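Local atomic coordinates of packaging protein UL32 (Human herpesvirus 8 type M, PDB entry 6XF9), a protein that forms a zinc-binding pentameric ring required for herpesviral packaging and probably helps bring new capsids to nuclear replication compartments, where viral DNA is cleaved and packaged. Residues M123-Q128 and P282-R287. Sequence-based numbering, arbitrary orientation.
Sequences MGIDLQ and PTLGLR
The flat amide of Q128 meets the ring of P282 steeply, oxygen first. Here the N-terminal turn of helix 124-133 meets a beta turn in the loop before strand 288-289. OE1 stands over the N corner of one face of the proline ring, 3.2 Å from P282 N, with P282 CA (3.4 Å) and CD (3.6 Å) next. A proline nitrogen within the chain has no hydrogen to give, so this is a van der Waals contact, not a hydrogen bond. At the NE2 edge of the amide, near its plane, lies a methyl of L284, with NE2 4.2 Å from L284 CD2. NE2 also makes a weak hydrogen bond to the carbonyl oxygen of H281, the residue before P282 in the same loop, which helps set the amide's rotation. The Q128 side chain also touches T92 of helix 89-106. The amide reaches P282 because CG is anti to the carbonyl carbon (chi1 -71°) and the chain runs extended beyond it.

Helix 124-133 carries H130, a ligand of the zinc site completed by C52, C55 and C136. The side chain of P282 is about 8 Å from that of C299, a ligand of another zinc site. The contact thus lies between two zinc-bearing parts of the chain and touches neither metal.

P282 and T283 have backbone angles close to those of a type I turn. L284 follows with a left-handed backbone. The chain turns there, and the L284 side chain reaches I125 and Q128 and packs on I159 and L163 of helix 145-164. I125 rests on I42 and S45 of helix 37-45. M123 is the N-cap of the helix. Its backbone N donates to D126 OD2 at 2.8 Å, one half of a capping box. The apolar end of the contact is a single methyl pair, I125 CD1 and L284 CD2, 4.4 Å apart.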
ATOM      1  N   MET D 123       9.181  38.643 -23.977  1.00 65.17           N
ATOM      2  CA  MET D 123       9.206  38.846 -22.542  1.00 66.71           C
ATOM      3  C   MET D 123      10.333  38.051 -21.909  1.00 64.52           C
ATOM      4  O   MET D 123      10.884  37.121 -22.511  1.00 61.43           O
ATOM      5  CB  MET D 123       7.877  38.453 -21.929  1.00 68.44           C
ATOM      6  CG  MET D 123       6.815  39.299 -22.525  1.00 70.15           C
ATOM      7  SD  MET D 123       5.764  39.952 -21.261  1.00 73.06           S
ATOM      8  CE  MET D 123       4.602  40.816 -22.287  1.00 73.42           C
ATOM      9  N   GLY D 124      10.630  38.420 -20.656  1.00 62.48           N
ATOM     10  CA  GLY D 124      11.665  37.728 -19.902  1.00 59.59           C
ATOM     11  C   GLY D 124      11.497  36.227 -19.931  1.00 56.27           C
ATOM     12  O   GLY D 124      12.467  35.482 -20.081  1.00 53.56           O
ATOM     13  N   ILE D 125      10.260  35.756 -19.801  1.00 53.85           N
ATOM     14  CA  ILE D 125      10.060  34.315 -19.813  1.00 50.88           C
ATOM     15  C   ILE D 125      10.474  33.737 -21.161  1.00 49.33           C
ATOM     16  O   ILE D 125      10.988  32.615 -21.224  1.00 46.99           O
ATOM     17  CB  ILE D 125       8.600  33.970 -19.455  1.00 52.17           C
ATOM     18  CG1 ILE D 125       8.488  32.498 -19.062  1.00 49.29           C
ATOM     19  CG2 ILE D 125       7.651  34.295 -20.611  1.00 54.44           C
ATOM     20  CD1 ILE D 125       9.477  32.099 -17.997  1.00 47.11           C
ATOM     21  N   ASP D 126      10.305  34.495 -22.255  1.00 58.98           N
ATOM     22  CA  ASP D 126      10.653  33.965 -23.575  1.00 57.21           C
ATOM     23  C   ASP D 126      12.161  33.828 -23.743  1.00 55.21           C
ATOM     24  O   ASP D 126      12.637  32.846 -24.336  1.00 53.33           O
ATOM     25  CB  ASP D 126      10.086  34.855 -24.676  1.00 58.94           C
ATOM     26  CG  ASP D 126       8.582  34.983 -24.603  1.00 61.25           C
ATOM     27  OD1 ASP D 126       7.906  33.930 -24.676  1.00 60.60           O
ATOM     28  OD2 ASP D 126       8.080  36.133 -24.496  1.00 63.76           O
ATOM     29  N   LEU D 127      12.919  34.815 -23.237  1.00 54.72           N
ATOM     30  CA  LEU D 127      14.380  34.737 -23.221  1.00 53.01           C
ATOM     31  C   LEU D 127      14.867  33.593 -22.336  1.00 51.40           C
ATOM     32  O   LEU D 127      15.798  32.867 -22.702  1.00 50.15           O
ATOM     33  CB  LEU D 127      14.966  36.062 -22.746  1.00 54.40           C
ATOM     34  CG  LEU D 127      14.642  37.257 -23.643  1.00 56.33           C
ATOM     35  CD1 LEU D 127      15.073  38.556 -22.972  1.00 58.23           C
ATOM     36  CD2 LEU D 127      15.285  37.130 -25.011  1.00 55.17           C
ATOM     37  N   GLN D 128      14.303  33.470 -21.128  1.00 45.76           N
ATOM     38  CA  GLN D 128      14.663  32.379 -20.220  1.00 44.04           C
ATOM     39  C   GLN D 128      14.398  31.008 -20.837  1.00 42.65           C
ATOM     40  O   GLN D 128      15.227  30.097 -20.740  1.00 41.68           O
ATOM     41  CB  GLN D 128      13.864  32.513 -18.937  1.00 44.94           C
ATOM     42  CG  GLN D 128      14.266  33.646 -18.058  1.00 46.50           C
ATOM     43  CD  GLN D 128      13.643  33.510 -16.690  1.00 46.95           C
ATOM     44  OE1 GLN D 128      14.141  32.776 -15.844  1.00 45.87           O
ATOM     45  NE2 GLN D 128      12.515  34.176 -16.484  1.00 48.99           N
ATOM     46  N   PRO D 282      14.423  32.766 -12.691  1.00 42.20           N
ATOM     47  CA  PRO D 282      13.779  31.440 -12.789  1.00 41.02           C
ATOM     48  C   PRO D 282      12.576  31.219 -11.866  1.00 42.22           C
ATOM     49  O   PRO D 282      11.692  30.420 -12.210  1.00 42.52           O
ATOM     50  CB  PRO D 282      14.926  30.475 -12.460  1.00 37.95           C
ATOM     51  CG  PRO D 282      16.143  31.358 -12.089  1.00 37.38           C
ATOM     52  CD  PRO D 282      15.887  32.655 -12.755  1.00 39.84           C
ATOM     53  N   THR D 283      12.514  31.851 -10.696  1.00 48.28           N
ATOM     54  CA  THR D 283      11.434  31.564  -9.758  1.00 48.58           C
ATOM     55  C   THR D 283      10.208  32.472  -9.925  1.00 51.43           C
ATOM     56  O   THR D 283       9.205  32.270  -9.229  1.00 51.88           O
ATOM     57  CB  THR D 283      11.962  31.662  -8.331  1.00 47.33           C
ATOM     58  OG1 THR D 283      12.200  33.036  -8.037  1.00 49.14           O
ATOM     59  CG2 THR D 283      13.270  30.913  -8.195  1.00 44.59           C
ATOM     60  N   LEU D 284      10.255  33.467 -10.810  1.00 42.29           N
ATOM     61  CA  LEU D 284       9.077  34.259 -11.164  1.00 44.92           C
ATOM     62  C   LEU D 284       8.453  34.959  -9.954  1.00 45.55           C
ATOM     63  O   LEU D 284       7.229  35.102  -9.867  1.00 46.77           O
ATOM     64  CB  LEU D 284       8.036  33.394 -11.879  1.00 45.54           C
ATOM     65  CG  LEU D 284       8.602  32.837 -13.184  1.00 45.25           C
ATOM     66  CD1 LEU D 284       7.580  32.018 -13.967  1.00 46.28           C
ATOM     67  CD2 LEU D 284       9.119  33.990 -14.006  1.00 46.76           C
ATOM     68  N   GLY D 285       9.273  35.369  -8.995  1.00 48.51           N
ATOM     69  CA  GLY D 285       8.778  36.089  -7.837  1.00 48.72           C
ATOM     70  C   GLY D 285       9.889  36.252  -6.825  1.00 47.54           C
ATOM     71  O   GLY D 285      10.946  35.618  -6.915  1.00 46.03           O
ATOM     72  N   LEU D 286       9.685  37.141  -5.881  1.00 58.33           N
ATOM     73  CA  LEU D 286      10.610  37.342  -4.813  1.00 57.59           C
ATOM     74  C   LEU D 286       9.918  37.105  -3.484  1.00 56.87           C
ATOM     75  O   LEU D 286       9.185  37.909  -3.041  1.00 57.30           O
ATOM     76  CB  LEU D 286      11.153  38.746  -4.879  1.00 58.03           C
ATOM     77  CG  LEU D 286      12.104  39.139  -3.808  1.00 57.34           C
ATOM     78  CD1 LEU D 286      13.173  38.127  -3.759  1.00 56.75           C
ATOM     79  CD2 LEU D 286      12.752  40.413  -4.142  1.00 57.64           C
ATOM     80  N   ARG D 287      10.272  36.041  -2.808  1.00 64.75           N
ATOM     81  CA  ARG D 287       9.692  35.652  -1.555  1.00 64.04           C
ATOM     82  C   ARG D 287      10.761  35.468  -0.539  1.00 63.55           C
ATOM     83  O   ARG D 287      11.808  35.068  -0.895  1.00 63.24           O
ATOM     84  CB  ARG D 287       9.110  34.299  -1.720  1.00 63.15           C
ATOM     85  CG  ARG D 287       7.725  34.269  -2.221  1.00 63.65           C
ATOM     86  CD  ARG D 287       7.369  32.858  -2.546  1.00 62.42           C
ATOM     87  NE  ARG D 287       7.780  32.540  -3.868  1.00 62.78           N
ATOM     88  CZ  ARG D 287       7.108  32.894  -4.935  1.00 63.91           C
ATOM     89  NH1 ARG D 287       6.004  33.574  -4.792  1.00 64.70           N
ATOM     90  NH2 ARG D 287       7.546  32.569  -6.123  1.00 63.85           N
TER